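Local atomic coordinates of cytochrome c (Pseudomonas aeruginosa, PDB entry 6RTE), a protein that acts as a dihydro-heme d1 dehydrogenase in heme d1 biosynthesis, joining a heme c domain to an eight-bladed beta-propeller. Residues N148-V153 with H451-R456. Sequence-based numbering, arbitrary orientation.
Sequences NLFVVV and HVEFTR
Asn148 OD1 takes two hydrogen bonds. One comes from the backbone of Arg456, with Arg456 N 2.9 Å from Asn148 OD1 and the N-H pointing almost straight at the oxygen (163°). This donor lies above the amide plane rather than on a lone pair. The second comes from the side-chain amide of Asn496. Asn148 CG stands anti to the backbone N (chi1 -153°), which swings the amide over to the 451-456 segment. The aliphatic part of Arg456 crosses this amide at a slant, and Arg456 CG comes within 3.5 Å of Asn148 OD1. The guanidinium goes elsewhere, to a salt bridge with Asp145. Thr455 CB also touches the amide oxygen, while Thr455 OG1 is bonded to Asp457 and Tyr460.

Two residues on, the ring of Phe150 reaches the same segment through CE1 and CZ. Glu453 CG meets it at the edge, in the ring plane, 3.7 Å from Phe150 CE1. Phe454 O approaches obliquely, 3.4 Å from Phe150 CZ. Thr455 CG2 lies 4.0 Å from Phe150 CZ. The Glu453 chain bends at chi2 (81°), and its carboxylate is held by a salt bridge to Arg406 and a hydrogen bond from the backbone N of Asn496.

The contact joins neighbouring blades of the propeller. Strand 449-454 is an outermost strand of the last four-stranded sheet, and strand 150-154 pairs with 491-496 in the sheet that closes the ring. No backbone pairing links the two segments. Side chains of 148-153 meet both backbone and side chains of 451-456, with one buried amide oxygen satisfied from both a backbone and a side-chain donor beside a ring that touches aliphatic carbons and a carbonyl oxygen.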
loop_
_atom_site.group_PDB
_atom_site.type_symbol
_atom_site.label_atom_id
_atom_site.label_comp_id
_atom_site.label_asym_id
_atom_site.label_seq_id
_atom_site.Cartn_x
_atom_site.Cartn_y
_atom_site.Cartn_z
ATOM N N ASN A 148 -7.634 -19.670 -1.206
ATOM C CA ASN A 148 -6.506 -19.596 -2.123
ATOM C C ASN A 148 -6.719 -18.567 -3.228
ATOM O O ASN A 148 -5.952 -18.543 -4.194
ATOM C CB ASN A 148 -6.221 -20.972 -2.729
ATOM C CG ASN A 148 -4.766 -21.131 -3.128
ATOM O OD1 ASN A 148 -3.902 -20.353 -2.708
ATOM N ND2 ASN A 148 -4.484 -22.146 -3.933
ATOM N N LEU A 149 -7.742 -17.724 -3.107
ATOM C CA LEU A 149 -7.942 -16.631 -4.049
ATOM C C LEU A 149 -6.811 -15.614 -3.972
ATOM O O LEU A 149 -6.317 -15.286 -2.888
ATOM C CB LEU A 149 -9.258 -15.907 -3.760
ATOM C CG LEU A 149 -10.561 -16.684 -3.944
ATOM C CD1 LEU A 149 -11.729 -15.804 -3.506
ATOM C CD2 LEU A 149 -10.718 -17.144 -5.382
ATOM N N PHE A 150 -6.438 -15.074 -5.129
ATOM C CA PHE A 150 -5.574 -13.903 -5.188
ATOM C C PHE A 150 -6.392 -12.672 -5.548
ATOM O O PHE A 150 -7.213 -12.710 -6.470
ATOM C CB PHE A 150 -4.464 -14.077 -6.223
ATOM C CG PHE A 150 -3.414 -15.063 -5.832
ATOM C CD1 PHE A 150 -2.278 -14.645 -5.157
ATOM C CD2 PHE A 150 -3.544 -16.401 -6.168
ATOM C CE1 PHE A 150 -1.293 -15.549 -4.819
ATOM C CE2 PHE A 150 -2.568 -17.313 -5.822
ATOM C CZ PHE A 150 -1.439 -16.882 -5.142
ATOM N N VAL A 151 -6.154 -11.585 -4.833
ATOM C CA VAL A 151 -6.606 -10.266 -5.254
ATOM C C VAL A 151 -5.451 -9.624 -6.015
ATOM O O VAL A 151 -4.363 -9.423 -5.456
ATOM C CB VAL A 151 -7.037 -9.416 -4.049
ATOM C CG1 VAL A 151 -7.451 -8.006 -4.473
ATOM C CG2 VAL A 151 -8.185 -10.098 -3.310
ATOM N N VAL A 152 -5.669 -9.324 -7.289
ATOM C CA VAL A 152 -4.614 -8.818 -8.172
ATOM C C VAL A 152 -4.942 -7.386 -8.556
ATOM O O VAL A 152 -6.009 -7.115 -9.121
ATOM C CB VAL A 152 -4.448 -9.692 -9.424
ATOM C CG1 VAL A 152 -3.302 -9.152 -10.287
ATOM C CG2 VAL A 152 -4.188 -11.108 -9.035
ATOM N N VAL A 153 -4.024 -6.475 -8.258
ATOM C CA VAL A 153 -4.201 -5.056 -8.559
ATOM C C VAL A 153 -3.627 -4.794 -9.949
ATOM O O VAL A 153 -2.432 -5.011 -10.194
ATOM C CB VAL A 153 -3.535 -4.181 -7.490
ATOM C CG1 VAL A 153 -3.665 -2.706 -7.835
ATOM C CG2 VAL A 153 -4.179 -4.432 -6.114
ATOM N N HIS A 451 7.776 -7.845 -6.756
ATOM C CA HIS A 451 6.701 -8.287 -5.875
ATOM C C HIS A 451 6.336 -9.749 -6.092
ATOM O O HIS A 451 6.031 -10.169 -7.216
ATOM C CB HIS A 451 5.435 -7.451 -6.025
ATOM C CG HIS A 451 4.407 -7.765 -4.984
ATOM N ND1 HIS A 451 3.517 -8.810 -5.109
ATOM C CD2 HIS A 451 4.152 -7.199 -3.778
ATOM C CE1 HIS A 451 2.744 -8.861 -4.034
ATOM N NE2 HIS A 451 3.111 -7.895 -3.217
ATOM N N VAL A 452 6.327 -10.511 -5.005
ATOM C CA VAL A 452 6.105 -11.950 -5.033
ATOM C C VAL A 452 5.047 -12.292 -3.994
ATOM O O VAL A 452 5.110 -11.809 -2.856
ATOM C CB VAL A 452 7.411 -12.721 -4.760
ATOM C CG1 VAL A 452 7.151 -14.227 -4.656
ATOM C CG2 VAL A 452 8.445 -12.413 -5.844
ATOM N N GLU A 453 4.074 -13.106 -4.389
ATOM C CA GLU A 453 3.099 -13.693 -3.477
ATOM C C GLU A 453 2.990 -15.179 -3.796
ATOM O O GLU A 453 3.154 -15.584 -4.949
ATOM C CB GLU A 453 1.727 -13.014 -3.607
ATOM C CG GLU A 453 0.692 -13.454 -2.584
ATOM C CD GLU A 453 0.849 -12.758 -1.250
ATOM O OE1 GLU A 453 1.914 -12.151 -1.022
ATOM O OE2 GLU A 453 -0.092 -12.804 -0.439
ATOM N N PHE A 454 2.725 -15.987 -2.767
ATOM C CA PHE A 454 2.612 -17.432 -2.907
ATOM C C PHE A 454 1.160 -17.890 -2.806
ATOM O O PHE A 454 0.301 -17.194 -2.260
ATOM C CB PHE A 454 3.431 -18.159 -1.827
ATOM C CG PHE A 454 4.902 -17.863 -1.868
ATOM C CD1 PHE A 454 5.422 -16.789 -1.165
ATOM C CD2 PHE A 454 5.761 -18.668 -2.593
ATOM C CE1 PHE A 454 6.773 -16.508 -1.197
ATOM C CE2 PHE A 454 7.126 -18.397 -2.630
ATOM C CZ PHE A 454 7.631 -17.315 -1.930
ATOM N N THR A 455 0.902 -19.085 -3.340
ATOM C CA THR A 455 -0.316 -19.816 -3.011
ATOM C C THR A 455 -0.326 -20.145 -1.522
ATOM O O THR A 455 0.704 -20.097 -0.842
ATOM C CB THR A 455 -0.418 -21.112 -3.811
ATOM O OG1 THR A 455 0.807 -21.853 -3.679
ATOM C CG2 THR A 455 -0.690 -20.836 -5.285
ATOM N N ARG A 456 -1.508 -20.510 -1.017
ATOM C CA ARG A 456 -1.642 -20.713 0.425
ATOM C C ARG A 456 -0.700 -21.805 0.923
ATOM O O ARG A 456 -0.174 -21.701 2.035
ATOM C CB ARG A 456 -3.095 -21.034 0.790
ATOM C CG ARG A 456 -3.657 -22.307 0.169
ATOM C CD ARG A 456 -5.123 -22.519 0.549
ATOM N NE ARG A 456 -5.314 -22.620 1.999
ATOM C CZ ARG A 456 -6.281 -23.325 2.584
ATOM N NH1 ARG A 456 -7.154 -24.008 1.854
ATOM N NH2 ARG A 456 -6.371 -23.357 3.907
#